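Long-range contact in putative hexose oxidase (Nonomuraea sp. ATCC 39727, PDB 5AWV), which probably oxidises the sugar portion of glycopeptide antibiotics of the teicoplanin type, using a covalently bound FAD cofactor: residues A[363-374]-A[421-432]. Residues are numbered along the deposited sequence; the frame is centred on the assembly and turned at random.
Sequences ASKTKAGYLRKR and DAILKVNYITGW. With N1L (2-amino-2-deoxy-beta-D-glucopyranuronic acid), chain B; T55 (8-methylnonanoic acid), chain Z.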
loop_
_atom_site.group_PDB
_atom_site.type_symbol
_atom_site.label_atom_id
_atom_site.label_comp_id
_atom_site.label_asym_id
_atom_site.label_seq_id
_atom_site.Cartn_x
_atom_site.Cartn_y
_atom_site.Cartn_z
ATOM N N ALA A 363 -2.061 -7.097 16.596
ATOM C CA ALA A 363 -1.254 -5.955 16.812
ATOM C C ALA A 363 0.198 -6.296 16.320
ATOM O O ALA A 363 0.649 -7.381 16.510
ATOM C CB ALA A 363 -1.311 -5.618 18.276
ATOM N N SER A 364 0.880 -5.406 15.615
ATOM C CA SER A 364 2.211 -5.685 15.132
ATOM C C SER A 364 3.041 -4.424 15.035
ATOM O O SER A 364 2.516 -3.312 15.043
ATOM C CB SER A 364 2.087 -6.409 13.769
ATOM O OG SER A 364 1.680 -5.492 12.774
ATOM N N LYS A 365 4.344 -4.587 14.952
ATOM C CA LYS A 365 5.288 -3.506 14.675
ATOM C C LYS A 365 6.297 -4.012 13.681
ATOM O O LYS A 365 6.927 -5.072 13.900
ATOM C CB LYS A 365 6.023 -3.113 15.943
ATOM C CG LYS A 365 7.189 -2.174 15.797
ATOM C CD LYS A 365 6.710 -0.826 15.499
ATOM C CE LYS A 365 7.834 0.177 15.488
ATOM N NZ LYS A 365 7.283 1.470 14.998
ATOM N N THR A 366 6.480 -3.261 12.585
ATOM C CA THR A 366 7.411 -3.590 11.592
ATOM C C THR A 366 8.373 -2.423 11.462
ATOM O O THR A 366 7.953 -1.249 11.460
ATOM C CB THR A 366 6.719 -3.821 10.229
ATOM O OG1 THR A 366 5.835 -4.907 10.286
ATOM C CG2 THR A 366 7.740 -4.095 9.134
ATOM N N LYS A 367 9.644 -2.713 11.423
ATOM C CA LYS A 367 10.711 -1.746 11.208
ATOM C C LYS A 367 11.366 -2.147 9.916
ATOM O O LYS A 367 11.273 -3.327 9.523
ATOM C CB LYS A 367 11.682 -1.707 12.381
ATOM C CG LYS A 367 10.984 -1.471 13.698
ATOM C CD LYS A 367 11.803 -1.527 14.952
ATOM C CE LYS A 367 12.912 -0.525 14.951
ATOM N NZ LYS A 367 12.442 0.880 15.149
ATOM N N ALA A 368 12.034 -1.248 9.228
ATOM C CA ALA A 368 12.486 -1.560 7.824
ATOM C C ALA A 368 13.786 -0.867 7.420
ATOM O O ALA A 368 14.200 0.134 8.009
ATOM C CB ALA A 368 11.357 -1.106 6.860
ATOM N N GLY A 369 14.439 -1.444 6.423
ATOM C CA GLY A 369 15.666 -0.924 5.812
ATOM C C GLY A 369 15.750 -1.393 4.386
ATOM O O GLY A 369 15.123 -2.414 4.016
ATOM N N TYR A 370 16.482 -0.656 3.546
ATOM C CA TYR A 370 16.876 -1.099 2.253
ATOM C C TYR A 370 18.302 -1.658 2.316
ATOM O O TYR A 370 19.151 -1.079 2.975
ATOM C CB TYR A 370 16.918 0.058 1.307
ATOM C CG TYR A 370 15.610 0.453 0.717
ATOM C CD1 TYR A 370 15.127 -0.222 -0.415
ATOM C CD2 TYR A 370 14.920 1.566 1.187
ATOM C CE1 TYR A 370 13.943 0.171 -1.022
ATOM C CE2 TYR A 370 13.715 1.959 0.581
ATOM C CZ TYR A 370 13.228 1.265 -0.523
ATOM O OH TYR A 370 12.060 1.587 -1.158
ATOM N N LEU A 371 18.573 -2.686 1.541
ATOM C CA LEU A 371 19.922 -3.183 1.275
ATOM C C LEU A 371 20.370 -2.955 -0.140
ATOM O O LEU A 371 19.706 -3.419 -1.058
ATOM C CB LEU A 371 19.987 -4.691 1.585
ATOM C CG LEU A 371 19.885 -5.017 3.100
ATOM C CD1 LEU A 371 19.707 -6.494 3.297
ATOM C CD2 LEU A 371 21.067 -4.477 3.897
ATOM N N ARG A 372 21.594 -2.425 -0.297
ATOM C CA ARG A 372 22.345 -2.392 -1.572
ATOM C C ARG A 372 23.315 -3.534 -1.737
ATOM O O ARG A 372 23.670 -3.855 -2.838
ATOM C CB ARG A 372 23.191 -1.102 -1.679
ATOM C CG ARG A 372 22.394 0.136 -1.502
ATOM C CD ARG A 372 23.335 1.328 -1.342
ATOM N NE ARG A 372 23.897 1.616 -2.678
ATOM C CZ ARG A 372 24.998 2.322 -2.907
ATOM N NH1 ARG A 372 25.758 2.779 -1.908
ATOM N NH2 ARG A 372 25.369 2.565 -4.154
ATOM N N LYS A 373 23.734 -4.133 -0.635
ATOM C CA LYS A 373 24.653 -5.275 -0.576
ATOM C C LYS A 373 24.065 -6.167 0.505
ATOM O O LYS A 373 23.179 -5.723 1.252
ATOM C CB LYS A 373 26.030 -4.822 -0.178
ATOM C CG LYS A 373 26.711 -4.068 -1.240
ATOM C CD LYS A 373 27.965 -3.445 -0.652
ATOM C CE LYS A 373 29.221 -4.197 -0.968
ATOM N NZ LYS A 373 30.058 -3.378 -1.904
ATOM N N ARG A 374 24.573 -7.395 0.645
ATOM C CA ARG A 374 24.119 -8.209 1.750
ATOM C C ARG A 374 24.427 -7.628 3.088
ATOM O O ARG A 374 25.410 -6.867 3.316
ATOM C CB ARG A 374 24.684 -9.622 1.659
ATOM C CG ARG A 374 26.195 -9.699 1.962
ATOM C CD ARG A 374 26.477 -11.139 2.314
ATOM N NE ARG A 374 27.859 -11.529 2.476
ATOM C CZ ARG A 374 28.532 -11.571 3.617
ATOM N NH1 ARG A 374 27.981 -11.151 4.744
ATOM N NH2 ARG A 374 29.769 -12.097 3.611
ATOM N N ASP A 421 19.084 1.699 -6.462
ATOM C CA ASP A 421 20.074 0.621 -6.703
ATOM C C ASP A 421 20.085 -0.437 -5.632
ATOM O O ASP A 421 21.063 -1.170 -5.523
ATOM C CB ASP A 421 21.491 1.147 -6.991
ATOM C CG ASP A 421 22.215 1.517 -5.783
ATOM O OD1 ASP A 421 21.593 1.806 -4.746
ATOM O OD2 ASP A 421 23.446 1.488 -5.834
ATOM N N ALA A 422 18.974 -0.573 -4.900
ATOM C CA ALA A 422 18.842 -1.589 -3.888
ATOM C C ALA A 422 18.575 -2.957 -4.508
ATOM O O ALA A 422 18.118 -3.083 -5.649
ATOM C CB ALA A 422 17.711 -1.204 -2.915
ATOM N N ILE A 423 18.903 -3.995 -3.741
ATOM C CA ILE A 423 18.688 -5.394 -4.141
ATOM C C ILE A 423 17.629 -6.074 -3.249
ATOM O O ILE A 423 16.994 -7.048 -3.681
ATOM C CB ILE A 423 20.020 -6.180 -4.091
ATOM C CG1 ILE A 423 20.622 -6.302 -2.653
ATOM C CG2 ILE A 423 21.030 -5.535 -4.979
ATOM C CD1 ILE A 423 21.870 -7.244 -2.531
ATOM N N LEU A 424 17.452 -5.592 -2.012
ATOM C CA LEU A 424 16.495 -6.222 -1.058
ATOM C C LEU A 424 15.836 -5.160 -0.238
ATOM O O LEU A 424 16.475 -4.125 0.096
ATOM C CB LEU A 424 17.286 -7.158 -0.116
ATOM C CG LEU A 424 17.894 -8.406 -0.767
ATOM C CD1 LEU A 424 19.035 -8.973 0.093
ATOM C CD2 LEU A 424 16.806 -9.430 -0.971
ATOM N N LYS A 425 14.615 -5.431 0.200
ATOM C CA LYS A 425 14.072 -4.663 1.242
ATOM C C LYS A 425 14.128 -5.594 2.442
ATOM O O LYS A 425 13.847 -6.814 2.328
ATOM C CB LYS A 425 12.659 -4.188 0.993
ATOM C CG LYS A 425 12.460 -3.341 -0.321
ATOM C CD LYS A 425 11.296 -2.342 -0.116
ATOM C CE LYS A 425 10.966 -1.701 -1.495
ATOM N NZ LYS A 425 10.155 -0.482 -1.309
ATOM N N VAL A 426 14.443 -5.052 3.572
ATOM C CA VAL A 426 14.469 -5.931 4.793
ATOM C C VAL A 426 13.485 -5.442 5.821
ATOM O O VAL A 426 13.571 -4.272 6.256
ATOM C CB VAL A 426 15.931 -6.190 5.311
ATOM C CG1 VAL A 426 16.702 -4.948 5.564
ATOM C CG2 VAL A 426 15.912 -6.958 6.671
ATOM N N ASN A 427 12.642 -6.341 6.322
ATOM C CA ASN A 427 11.726 -6.042 7.353
ATOM C C ASN A 427 12.017 -6.815 8.640
ATOM O O ASN A 427 12.444 -7.982 8.618
ATOM C CB ASN A 427 10.276 -6.316 6.917
ATOM C CG ASN A 427 9.753 -5.258 5.935
ATOM O OD1 ASN A 427 10.409 -4.267 5.681
ATOM N ND2 ASN A 427 8.599 -5.492 5.385
ATOM N N TYR A 428 11.797 -6.130 9.724
ATOM C CA TYR A 428 11.976 -6.600 11.114
ATOM C C TYR A 428 10.650 -6.492 11.796
ATOM O O TYR A 428 10.158 -5.391 12.091
ATOM C CB TYR A 428 13.108 -5.786 11.782
ATOM C CG TYR A 428 14.424 -5.698 10.999
ATOM C CD1 TYR A 428 14.623 -4.702 10.067
ATOM C CD2 TYR A 428 15.475 -6.613 11.183
ATOM C CE1 TYR A 428 15.789 -4.563 9.381
ATOM C CE2 TYR A 428 16.651 -6.482 10.478
ATOM C CZ TYR A 428 16.805 -5.459 9.576
ATOM O OH TYR A 428 17.954 -5.359 8.849
ATOM N N ILE A 429 10.028 -7.650 12.064
ATOM C CA ILE A 429 8.616 -7.794 12.357
ATOM C C ILE A 429 8.353 -8.456 13.689
ATOM O O ILE A 429 9.031 -9.398 14.032
ATOM C CB ILE A 429 7.920 -8.652 11.306
ATOM C CG1 ILE A 429 8.126 -8.054 9.911
ATOM C CG2 ILE A 429 6.391 -8.731 11.503
ATOM C CD1 ILE A 429 7.927 -9.057 8.822
ATOM N N THR A 430 7.437 -7.906 14.468
ATOM C CA THR A 430 6.884 -8.689 15.601
ATOM C C THR A 430 5.412 -8.404 15.705
ATOM O O THR A 430 4.930 -7.330 15.346
ATOM C CB THR A 430 7.671 -8.338 16.925
ATOM O OG1 THR A 430 7.230 -9.191 18.013
ATOM C CG2 THR A 430 7.438 -6.880 17.359
ATOM N N GLY A 431 4.662 -9.389 16.189
ATOM C CA GLY A 431 3.217 -9.310 16.367
ATOM C C GLY A 431 2.832 -9.990 17.707
ATOM O O GLY A 431 3.541 -10.892 18.183
ATOM N N TRP A 432 1.769 -9.505 18.330
ATOM C CA TRP A 432 1.378 -10.045 19.640
ATOM C C TRP A 432 -0.131 -10.154 19.737
ATOM O O TRP A 432 -0.868 -9.333 19.169
ATOM C CB TRP A 432 2.021 -9.219 20.748
ATOM C CG TRP A 432 1.671 -7.801 20.714
ATOM C CD1 TRP A 432 0.617 -7.199 21.359
ATOM C CD2 TRP A 432 2.325 -6.771 19.970
ATOM N NE1 TRP A 432 0.581 -5.874 21.041
ATOM C CE2 TRP A 432 1.620 -5.583 20.199
ATOM C CE3 TRP A 432 3.425 -6.740 19.107
ATOM C CZ2 TRP A 432 2.019 -4.384 19.659
ATOM C CZ3 TRP A 432 3.758 -5.581 18.529
ATOM C CH2 TRP A 432 3.070 -4.406 18.795
HETATM C C1 N1L B . 2.573 -8.282 5.607
HETATM C C2 N1L B . 3.393 -7.988 6.967
HETATM C C3 N1L B . 4.005 -6.575 7.004
HETATM C C4 N1L B . 4.862 -6.423 5.765
HETATM C C5 N1L B . 3.948 -6.460 4.511
HETATM C C6 N1L B . 4.716 -6.174 3.193
HETATM N N2 N1L B . 2.594 -8.163 8.178
HETATM O O3 N1L B . 4.896 -6.393 8.206
HETATM O O4 N1L B . 5.697 -5.159 5.825
HETATM O O5 N1L B . 3.351 -7.812 4.386
HETATM O O6B N1L B . 5.270 -7.324 2.564
HETATM O O6A N1L B . 5.822 -5.397 3.426
HETATM C CAD T55 Z . 1.821 -13.065 17.023
HETATM C CAE T55 Z . 0.456 -13.098 16.386
HETATM C CAG T55 Z . 0.576 -13.126 14.863
HETATM C CAH T55 Z . 1.152 -11.798 14.359
HETATM C CAI T55 Z . 1.486 -11.871 12.873
HETATM C CAJ T55 Z . 2.039 -10.532 12.377
HETATM C CAK T55 Z . 1.903 -10.498 10.873
HETATM C CAL T55 Z . 2.228 -9.113 10.289
HETATM C CAF T55 Z . -0.262 -14.333 16.886
HETATM C C T55 Z . 2.194 -9.225 8.757
HETATM O O T55 Z . 1.885 -10.283 8.165
HETATM O O HOH W 1 23.419 -2.764 -5.342
#
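Tyr370 and Lys425 lie side by side on the sheet face that looks toward the flavin. The extended lysine chain runs along the phenol, its CE 3.5 Å from Tyr370 CE1. Its NZ then donates to Tyr370 OH at 2.8 Å. The methyl of Ala422 fills the hollow beside the ring, 3.7 Å from Tyr370 CD1.

Strands 363-371 and 424-432 pair antiparallel at the edge of the seven-stranded sheet of this flavin oxidase. A classic beta bulge opens the pairing at one end, where Ile423 and Leu424 both donate to Leu371 O. Just beyond, Arg372 grips Asp421 side-on, with NH2 2.8 Å from OD2 and NE also bonded to the carboxylate.

On the other face, Val426 CG1 packs against the Gly369 backbone, 3.4 Å from its O. Leu371 packs between Leu424 and Val426. At the far end the Trp432 indole folds back over the neighbouring strand, with CG between the backbone N and the carbonyl carbon (chi1 58°). Ala363 CB presses on its five-membered ring in a CH-pi contact, 3.7 Å from the centroid.

Thr366 and Asn427 line the aminoglucuronic acid pocket, with Thr366 OG1 2.7 Å from O3 of that sugar. Gly431 carries no side chain, and its backbone lies against the acyl chain of the lipid.

The chemistry implies that one face serves three neighbours: polar side chains meet the sugar, side-chain-free Gly431 meets the acyl chain, and Lys425 lies nearest the flavin. Lys425, also beside the FAD-binding Tyr165 and Tyr470, may make its surroundings more electropositive.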